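PDB 1XG8: hypothetical protein SA0798 from Staphylococcus aureus subsp. aureus N315, which is of unknown function but belongs to the DUF1462 family, whose place in the thioredoxin clan is consistent with a thioredoxin-like fold. Local coordinates for residues 29-32 against 33-36; 62-65 against 66-70. All blocks are in the same frame, centred on the assembly; numbering follows the deposited sequence.

In the fold
Both contacts are local, contact 1 within a helix and contact 2 across the start of one, and they lie on opposite sides of the chain's centre, their own centres about 20 Å apart. Contact 1 (29-32 against 33-36) covers about two turns in the first half of helix 28-42, the crossover between the parallel strands 8-14 and 48-54; contact 2 (62-65 against 66-70) is the N-terminal start of helix 64-74. Each mixes buried and exposed residues. In contact 1 main-chain bonds do the holding, with I31 and L35 turned to the core. In contact 2 side chains, T63 and D66, take over the bonding that a preceding turn would supply, while F69 and I70 are buried.

Contact 1 (29-32 against 33-36); sequences KDIY and DWLQ
Within the beta-alpha-beta unit of strand 8-14, helix 28-42 and strand 48-54, the early part of the crossover helix brings I31 against W34 and L35, and Y32 against D33. Three successive i to i+4 bonds hold this part of the helix, from D33 N to K29 O, from W34 N to D30 O and from L35 N to I31 O. The last is the straightest, 2.7 Å from N of L35 to O of I31 at 162°. I31 and W34 lie alongside each other, pointing the same way, and CD1 of I31 comes within 4.1 Å of CE3 on the six-membered ring of W34. That ring also presents its edge to the main chain, with CE3 of W34 3.6 Å from O of I31 and the oxygen near the ring plane. In Y32, CG anti to the backbone N (chi1 -180°) sends the phenol outward, roughly across the helix axis. Beside it OD2 of D33 sits at the edge of the ring, in its plane, 3.6 Å from CD1 of Y32; the carboxylate is turned 59° against the ring. K29 points its amine elsewhere, into a salt bridge with D16, and D30 OD2 accepts from T27 N near the start of the helix. On the inner side L35 packs on V10 and V12 of strand 8-14 and, with I31, on I83 of strand 82-85, while Y32 spans V12 and Y50, the latter on strand 48-54.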
ATOM      1  N   LYS A  29       9.956  -1.551  -3.746  1.00 30.30           N
ATOM      2  CA  LYS A  29      10.549  -0.231  -3.551  1.00 30.65           C
ATOM      3  C   LYS A  29      10.152   0.747  -4.655  1.00 30.26           C
ATOM      4  O   LYS A  29       9.994   1.936  -4.399  1.00 29.99           O
ATOM      5  CB  LYS A  29      12.072  -0.334  -3.461  1.00 32.89           C
ATOM      6  CG  LYS A  29      12.584  -1.075  -2.224  1.00 35.36           C
ATOM      7  CD  LYS A  29      14.109  -1.108  -2.203  1.00 36.37           C
ATOM      8  CE  LYS A  29      14.632  -1.860  -0.996  1.00 38.25           C
ATOM      9  NZ  LYS A  29      16.127  -1.811  -0.907  1.00 39.33           N
ATOM     10  N   ASP A  30       9.983   0.250  -5.878  1.00 31.05           N
ATOM     11  CA  ASP A  30       9.574   1.111  -6.988  1.00 32.61           C
ATOM     12  C   ASP A  30       8.202   1.704  -6.664  1.00 32.71           C
ATOM     13  O   ASP A  30       8.003   2.923  -6.739  1.00 34.42           O
ATOM     14  CB  ASP A  30       9.472   0.327  -8.307  1.00 34.35           C
ATOM     15  CG  ASP A  30      10.817  -0.203  -8.792  1.00 36.18           C
ATOM     16  OD1 ASP A  30      11.841   0.491  -8.607  1.00 37.34           O
ATOM     17  OD2 ASP A  30      10.844  -1.312  -9.373  1.00 37.31           O
ATOM     18  N   ILE A  31       7.266   0.820  -6.318  1.00 31.46           N
ATOM     19  CA  ILE A  31       5.897   1.186  -5.960  1.00 29.34           C
ATOM     20  C   ILE A  31       5.895   2.171  -4.790  1.00 29.46           C
ATOM     21  O   ILE A  31       5.174   3.173  -4.800  1.00 28.33           O
ATOM     22  CB  ILE A  31       5.092  -0.076  -5.561  1.00 28.41           C
ATOM     23  CG1 ILE A  31       4.896  -0.974  -6.791  1.00 28.24           C
ATOM     24  CG2 ILE A  31       3.765   0.318  -4.912  1.00 26.36           C
ATOM     25  CD1 ILE A  31       4.100  -0.335  -7.936  1.00 27.17           C
ATOM     26  N   TYR A  32       6.708   1.880  -3.782  1.00 28.49           N
ATOM     27  CA  TYR A  32       6.790   2.741  -2.618  1.00 29.19           C
ATOM     28  C   TYR A  32       7.293   4.131  -3.008  1.00 30.28           C
ATOM     29  O   TYR A  32       6.827   5.139  -2.491  1.00 30.13           O
ATOM     30  CB  TYR A  32       7.707   2.098  -1.583  1.00 29.22           C
ATOM     31  CG  TYR A  32       7.883   2.893  -0.310  1.00 29.94           C
ATOM     32  CD1 TYR A  32       8.928   3.806  -0.176  1.00 30.24           C
ATOM     33  CD2 TYR A  32       7.029   2.705   0.776  1.00 30.17           C
ATOM     34  CE1 TYR A  32       9.128   4.508   1.012  1.00 31.74           C
ATOM     35  CE2 TYR A  32       7.216   3.405   1.970  1.00 32.00           C
ATOM     36  CZ  TYR A  32       8.274   4.299   2.082  1.00 32.63           C
ATOM     37  OH  TYR A  32       8.522   4.932   3.277  1.00 33.75           O
ATOM     38  N   ASP A  33       8.237   4.191  -3.931  1.00 31.38           N
ATOM     39  CA  ASP A  33       8.758   5.480  -4.358  1.00 33.49           C
ATOM     40  C   ASP A  33       7.807   6.185  -5.306  1.00 33.48           C
ATOM     41  O   ASP A  33       7.778   7.410  -5.368  1.00 35.23           O
ATOM     42  CB  ASP A  33      10.101   5.299  -5.052  1.00 35.86           C
ATOM     43  CG  ASP A  33      11.205   4.972  -4.084  1.00 38.81           C
ATOM     44  OD1 ASP A  33      12.294   4.568  -4.550  1.00 40.79           O
ATOM     45  OD2 ASP A  33      10.982   5.131  -2.861  1.00 41.14           O
ATOM     46  N   TRP A  34       7.042   5.399  -6.057  1.00 32.53           N
ATOM     47  CA  TRP A  34       6.083   5.917  -7.026  1.00 29.72           C
ATOM     48  C   TRP A  34       4.840   6.464  -6.342  1.00 28.84           C
ATOM     49  O   TRP A  34       4.340   7.532  -6.676  1.00 27.86           O
ATOM     50  CB  TRP A  34       5.703   4.785  -7.962  1.00 27.75           C
ATOM     51  CG  TRP A  34       4.444   4.971  -8.716  1.00 27.05           C
ATOM     52  CD1 TRP A  34       4.269   5.697  -9.858  1.00 25.38           C
ATOM     53  CD2 TRP A  34       3.195   4.322  -8.453  1.00 25.79           C
ATOM     54  NE1 TRP A  34       2.994   5.526 -10.331  1.00 24.68           N
ATOM     55  CE2 TRP A  34       2.313   4.686  -9.490  1.00 26.00           C
ATOM     56  CE3 TRP A  34       2.741   3.461  -7.445  1.00 25.28           C
ATOM     57  CZ2 TRP A  34       0.996   4.215  -9.551  1.00 25.70           C
ATOM     58  CZ3 TRP A  34       1.429   2.991  -7.504  1.00 25.21           C
ATOM     59  CH2 TRP A  34       0.573   3.369  -8.552  1.00 26.56           C
ATOM     60  N   LEU A  35       4.360   5.706  -5.370  1.00 28.91           N
ATOM     61  CA  LEU A  35       3.166   6.047  -4.612  1.00 31.09           C
ATOM     62  C   LEU A  35       3.230   7.434  -3.960  1.00 32.08           C
ATOM     63  O   LEU A  35       2.267   8.206  -4.011  1.00 32.39           O
ATOM     64  CB  LEU A  35       2.953   4.968  -3.551  1.00 30.55           C
ATOM     65  CG  LEU A  35       1.575   4.719  -2.965  1.00 29.83           C
ATOM     66  CD1 LEU A  35       0.562   4.441  -4.064  1.00 28.94           C
ATOM     67  CD2 LEU A  35       1.684   3.538  -2.030  1.00 30.16           C
ATOM     68  N   GLN A  36       4.372   7.755  -3.364  1.00 32.12           N
ATOM     69  CA  GLN A  36       4.541   9.030  -2.689  1.00 32.30           C
ATOM     70  C   GLN A  36       4.280  10.257  -3.559  1.00 33.25           C
ATOM     71  O   GLN A  36       3.471  11.105  -3.193  1.00 35.07           O
ATOM     72  CB  GLN A  36       5.930   9.088  -2.036  1.00 33.01           C
ATOM     73  CG  GLN A  36       5.977   8.340  -0.699  1.00 34.83           C
ATOM     74  CD  GLN A  36       7.342   7.768  -0.349  1.00 36.56           C
ATOM     75  OE1 GLN A  36       7.898   6.969  -1.093  1.00 38.91           O
ATOM     76  NE2 GLN A  36       7.877   8.162   0.801  1.00 36.77           N
TER

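Contact 2 (62-65 against 66-70); sequences LTDH and DLQFI
T63 and D66 form a capping box at the start of helix 64-74, T63 holding the N-cap position. Its OG1 accepts a nearly straight bond from N of D66 at 2.7 Å; a weak second bond comes from N of H65. The hydroxyl lies between backbone N and carbonyl carbon (chi1 64°), where it can face the first-turn amides. In return, OD2 of D66 takes N of T63 at 2.8 Å, the donor standing 35° out of the carboxylate plane. D66 is buried here, and its other oxygen, OD1, is bound by OH of Y13, so both carboxylate oxygens have a partner. The tight side continues through F69, set against L82 and T84, and through I70, buried on I53 and I55. The exposed L62 meets I70 from the rim, tip to tip, CD1 of each 3.7 Å apart. Toward solvent side-chain contacts are few: D64 is exposed, and its OD2 comes no nearer than 4.4 Å to OE1 of Q68. H65 and Q68 run side by side on this face, imidazole and amide planes 63° apart. They touch where NE2 of Q68 comes to the edge of the ring, 3.3 Å from CD2 of H65.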
ATOM      1  N   LEU A  62       6.145  -4.328  14.815  1.00 42.41           N
ATOM      2  CA  LEU A  62       5.029  -4.814  14.000  1.00 44.07           C
ATOM      3  C   LEU A  62       3.678  -4.786  14.720  1.00 44.72           C
ATOM      4  O   LEU A  62       3.571  -5.236  15.862  1.00 45.85           O
ATOM      5  CB  LEU A  62       5.290  -6.251  13.518  1.00 42.89           C
ATOM      6  CG  LEU A  62       6.326  -6.480  12.416  1.00 41.84           C
ATOM      7  CD1 LEU A  62       6.152  -7.875  11.851  1.00 40.58           C
ATOM      8  CD2 LEU A  62       6.138  -5.461  11.303  1.00 41.70           C
ATOM      9  N   THR A  63       2.649  -4.276  14.035  1.00 44.24           N
ATOM     10  CA  THR A  63       1.294  -4.192  14.587  1.00 42.12           C
ATOM     11  C   THR A  63       0.526  -5.491  14.328  1.00 41.25           C
ATOM     12  O   THR A  63       0.975  -6.334  13.551  1.00 41.34           O
ATOM     13  CB  THR A  63       0.522  -3.025  13.947  1.00 41.28           C
ATOM     14  OG1 THR A  63       0.348  -3.278  12.548  1.00 42.12           O
ATOM     15  CG2 THR A  63       1.295  -1.731  14.116  1.00 40.50           C
ATOM     16  N   ASP A  64      -0.622  -5.666  14.974  1.00 40.87           N
ATOM     17  CA  ASP A  64      -1.397  -6.882  14.750  1.00 41.36           C
ATOM     18  C   ASP A  64      -1.812  -6.917  13.293  1.00 39.45           C
ATOM     19  O   ASP A  64      -2.078  -7.982  12.732  1.00 38.63           O
ATOM     20  CB  ASP A  64      -2.656  -6.924  15.615  1.00 45.14           C
ATOM     21  CG  ASP A  64      -3.513  -8.167  15.329  1.00 48.50           C
ATOM     22  OD1 ASP A  64      -3.074  -9.290  15.684  1.00 50.06           O
ATOM     23  OD2 ASP A  64      -4.612  -8.023  14.739  1.00 48.66           O
ATOM     24  N   HIS A  65      -1.880  -5.736  12.692  1.00 37.50           N
ATOM     25  CA  HIS A  65      -2.248  -5.619  11.292  1.00 37.13           C
ATOM     26  C   HIS A  65      -1.065  -5.879  10.378  1.00 35.24           C
ATOM     27  O   HIS A  65      -1.202  -6.590   9.381  1.00 35.57           O
ATOM     28  CB  HIS A  65      -2.843  -4.248  11.029  1.00 38.66           C
ATOM     29  CG  HIS A  65      -4.296  -4.175  11.353  1.00 41.06           C
ATOM     30  ND1 HIS A  65      -4.875  -3.076  11.945  1.00 42.01           N
ATOM     31  CD2 HIS A  65      -5.290  -5.077  11.171  1.00 42.61           C
ATOM     32  CE1 HIS A  65      -6.166  -3.303  12.116  1.00 42.86           C
ATOM     33  NE2 HIS A  65      -6.444  -4.510  11.655  1.00 43.12           N
ATOM     34  N   ASP A  66       0.089  -5.305  10.710  1.00 33.37           N
ATOM     35  CA  ASP A  66       1.286  -5.534   9.911  1.00 33.08           C
ATOM     36  C   ASP A  66       1.420  -7.035   9.836  1.00 33.32           C
ATOM     37  O   ASP A  66       1.416  -7.639   8.762  1.00 33.71           O
ATOM     38  CB  ASP A  66       2.531  -4.981  10.596  1.00 30.74           C
ATOM     39  CG  ASP A  66       2.540  -3.485  10.652  1.00 30.86           C
ATOM     40  OD1 ASP A  66       1.989  -2.867   9.724  1.00 30.93           O
ATOM     41  OD2 ASP A  66       3.106  -2.923  11.611  1.00 30.18           O
ATOM     42  N   LEU A  67       1.522  -7.630  11.015  1.00 34.10           N
ATOM     43  CA  LEU A  67       1.664  -9.066  11.132  1.00 34.80           C
ATOM     44  C   LEU A  67       0.534  -9.790  10.411  1.00 33.34           C
ATOM     45  O   LEU A  67       0.747 -10.826   9.788  1.00 32.33           O
ATOM     46  CB  LEU A  67       1.714  -9.450  12.616  1.00 36.08           C
ATOM     47  CG  LEU A  67       2.086 -10.904  12.887  1.00 37.12           C
ATOM     48  CD1 LEU A  67       0.856 -11.775  12.721  1.00 39.54           C
ATOM     49  CD2 LEU A  67       3.204 -11.346  11.932  1.00 36.85           C
ATOM     50  N   GLN A  68      -0.665  -9.227  10.486  1.00 33.57           N
ATOM     51  CA  GLN A  68      -1.830  -9.808   9.838  1.00 33.70           C
ATOM     52  C   GLN A  68      -1.699  -9.888   8.321  1.00 32.62           C
ATOM     53  O   GLN A  68      -2.065 -10.899   7.720  1.00 32.41           O
ATOM     54  CB  GLN A  68      -3.077  -9.011  10.202  1.00 36.76           C
ATOM     55  CG  GLN A  68      -4.265  -9.277   9.295  1.00 41.83           C
ATOM     56  CD  GLN A  68      -5.563  -8.805   9.912  1.00 45.10           C
ATOM     57  OE1 GLN A  68      -6.061  -9.414  10.868  1.00 46.15           O
ATOM     58  NE2 GLN A  68      -6.112  -7.707   9.387  1.00 44.72           N
ATOM     59  N   PHE A  69      -1.194  -8.826   7.697  1.00 29.79           N
ATOM     60  CA  PHE A  69      -1.016  -8.819   6.242  1.00 28.60           C
ATOM     61  C   PHE A  69       0.206  -9.645   5.825  1.00 28.75           C
ATOM     62  O   PHE A  69       0.169 -10.380   4.828  1.00 27.81           O
ATOM     63  CB  PHE A  69      -0.861  -7.387   5.733  1.00 27.06           C
ATOM     64  CG  PHE A  69      -2.142  -6.617   5.706  1.00 25.60           C
ATOM     65  CD1 PHE A  69      -3.170  -6.991   4.844  1.00 24.16           C
ATOM     66  CD2 PHE A  69      -2.321  -5.511   6.526  1.00 24.56           C
ATOM     67  CE1 PHE A  69      -4.352  -6.276   4.797  1.00 23.53           C
ATOM     68  CE2 PHE A  69      -3.502  -4.785   6.488  1.00 24.35           C
ATOM     69  CZ  PHE A  69      -4.521  -5.168   5.620  1.00 24.07           C
ATOM     70  N   ILE A  70       1.286  -9.512   6.597  1.00 28.22           N
ATOM     71  CA  ILE A  70       2.519 -10.241   6.333  1.00 29.01           C
ATOM     72  C   ILE A  70       2.241 -11.742   6.333  1.00 30.98           C
ATOM     73  O   ILE A  70       2.860 -12.498   5.587  1.00 30.67           O
ATOM     74  CB  ILE A  70       3.581  -9.924   7.393  1.00 27.26           C
ATOM     75  CG1 ILE A  70       3.943  -8.438   7.326  1.00 24.33           C
ATOM     76  CG2 ILE A  70       4.810 -10.800   7.167  1.00 27.44           C
ATOM     77  CD1 ILE A  70       4.957  -7.995   8.355  1.00 22.55           C
TER